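Putative oxidoreductase yhhX (Escherichia coli K-12, PDB 3F4L) probably acts as an NADP-dependent oxidoreductase of the Gfo/Idh/MocA family, perhaps oxidising scyllo-inositol. Local coordinates at residues T14-L19 and T255-N260. Numbering follows the deposited sequence.
Sequences TTRYHL and TSLKAN
L257 reaches across to R16 and Y17 and forms the close-packed part of this contact. Its CB points toward helix 12-22, and L257 CD1 lies 3.2 Å from the backbone O of R16. L257 CD1 is also 4.0 Å from R16 CG and meets the Y17 ring obliquely, 4.1 Å from Y17 CD1. R16 CG also sits over the centre of the Y17 ring, 3.8 Å above its plane. The aliphatic stem of R16, the Y17 ring and the L257 methyl form one small apolar patch. R16 O is covered by the leucine and has no hydrogen-bond partner in the model.

The other side is looser and faces solvent. R16 CG is anti to its own backbone N (chi1 175°), and the chain bends at chi3 (-59°), turning the guanidinium so that the K258 chain crosses it at a slant. K258 CG lies 3.9 Å above one face of the R16 guanidinium, toward its rim. The lysine chain bends near its end, and K258 NZ comes to 3.1 Å from R16 NH1. Both are donors, so this is not a hydrogen bond. Replacing R16 with alanine is likely to bare the Y17 ring face that R16 CG covers, open a gap beside L257 CD1 and leave K258 CG without the guanidinium it packs against.

Helix 12-22 is the first helix of the Rossmann fold, just after the glycine-rich loop. Helix 253-258 belongs to the C-terminal alpha/beta domain and ends in a Schellman motif at N260. The contact therefore joins the two domains. What holds it is mainly van der Waals packing, at the cost of the buried R16 O. The two positive ends probably repel each other, which could favour screening by solvent or a neutral K258 amine.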
# COMPACT_ATOMS: atom_id res chain seq x y z
N THR A 14 21.00 -13.46 -22.23
CA THR A 14 20.96 -13.68 -23.67
C THR A 14 20.30 -15.02 -24.04
O THR A 14 19.48 -15.08 -24.96
CB THR A 14 22.39 -13.65 -24.26
OG1 THR A 14 23.03 -12.43 -23.88
CG2 THR A 14 22.34 -13.74 -25.78
N THR A 15 20.66 -16.10 -23.34
CA THR A 15 20.10 -17.41 -23.67
C THR A 15 18.71 -17.69 -23.13
O THR A 15 18.05 -18.64 -23.57
CB THR A 15 21.02 -18.55 -23.20
OG1 THR A 15 21.29 -18.42 -21.80
CG2 THR A 15 22.33 -18.53 -23.98
N ARG A 16 18.25 -16.88 -22.18
CA ARG A 16 16.94 -17.09 -21.60
C ARG A 16 15.88 -16.09 -22.01
O ARG A 16 14.74 -16.46 -22.31
CB ARG A 16 17.02 -17.11 -20.07
CG ARG A 16 15.66 -17.21 -19.39
CD ARG A 16 15.81 -17.51 -17.91
NE ARG A 16 16.54 -18.76 -17.71
CZ ARG A 16 17.04 -19.15 -16.54
NH1 ARG A 16 16.90 -18.39 -15.46
NH2 ARG A 16 17.69 -20.30 -16.46
N TYR A 17 16.24 -14.81 -22.05
CA TYR A 17 15.26 -13.79 -22.39
C TYR A 17 15.31 -13.21 -23.79
O TYR A 17 14.40 -12.47 -24.17
CB TYR A 17 15.33 -12.67 -21.36
CG TYR A 17 15.05 -13.17 -19.96
CD1 TYR A 17 13.77 -13.57 -19.59
CD2 TYR A 17 16.06 -13.22 -19.00
CE1 TYR A 17 13.50 -14.02 -18.30
CE2 TYR A 17 15.81 -13.67 -17.71
CZ TYR A 17 14.52 -14.07 -17.36
OH TYR A 17 14.26 -14.51 -16.09
N HIS A 18 16.33 -13.54 -24.57
CA HIS A 18 16.42 -13.03 -25.93
C HIS A 18 16.34 -14.11 -27.00
O HIS A 18 15.41 -14.13 -27.81
CB HIS A 18 17.72 -12.24 -26.10
CG HIS A 18 17.74 -10.96 -25.32
ND1 HIS A 18 17.19 -9.79 -25.79
CD2 HIS A 18 18.24 -10.68 -24.09
CE1 HIS A 18 17.35 -8.84 -24.89
NE2 HIS A 18 17.99 -9.35 -23.85
N LEU A 19 17.32 -15.01 -27.02
CA LEU A 19 17.38 -16.04 -28.04
C LEU A 19 16.14 -16.91 -28.22
O LEU A 19 15.73 -17.17 -29.36
CB LEU A 19 18.63 -16.91 -27.81
CG LEU A 19 19.88 -16.56 -28.65
CD1 LEU A 19 19.88 -15.09 -29.05
CD2 LEU A 19 21.15 -16.90 -27.89
N THR A 255 8.50 -18.67 -15.84
CA THR A 255 8.32 -19.99 -15.23
C THR A 255 8.53 -21.06 -16.30
O THR A 255 9.21 -22.05 -16.07
CB THR A 255 6.91 -20.13 -14.59
OG1 THR A 255 6.78 -19.19 -13.52
CG2 THR A 255 6.69 -21.54 -14.06
N SER A 256 7.95 -20.86 -17.48
CA SER A 256 8.12 -21.85 -18.54
C SER A 256 9.58 -21.94 -18.99
O SER A 256 10.12 -23.05 -19.15
CB SER A 256 7.25 -21.50 -19.74
OG SER A 256 5.88 -21.54 -19.39
N LEU A 257 10.21 -20.78 -19.22
CA LEU A 257 11.59 -20.74 -19.66
C LEU A 257 12.49 -21.51 -18.70
O LEU A 257 13.33 -22.30 -19.14
CB LEU A 257 12.07 -19.28 -19.79
CG LEU A 257 11.44 -18.47 -20.92
CD1 LEU A 257 11.94 -17.02 -20.88
CD2 LEU A 257 11.76 -19.11 -22.26
N LYS A 258 12.30 -21.31 -17.40
CA LYS A 258 13.10 -22.01 -16.39
C LYS A 258 12.84 -23.51 -16.41
O LYS A 258 13.71 -24.31 -16.07
CB LYS A 258 12.82 -21.47 -14.99
CG LYS A 258 13.61 -20.23 -14.64
CD LYS A 258 13.40 -19.84 -13.19
CE LYS A 258 14.49 -18.89 -12.73
NZ LYS A 258 15.84 -19.53 -12.81
N ALA A 259 11.62 -23.89 -16.79
CA ALA A 259 11.23 -25.30 -16.85
C ALA A 259 11.64 -25.93 -18.17
O ALA A 259 11.27 -27.07 -18.47
CB ALA A 259 9.72 -25.42 -16.66
N ASN A 260 12.39 -25.18 -18.96
CA ASN A 260 12.88 -25.64 -20.25
C ASN A 260 11.81 -25.80 -21.32
O ASN A 260 11.88 -26.70 -22.16
CB ASN A 260 13.67 -26.95 -20.07
CG ASN A 260 14.51 -27.30 -21.28
OD1 ASN A 260 15.13 -26.43 -21.89
ND2 ASN A 260 14.55 -28.59 -21.63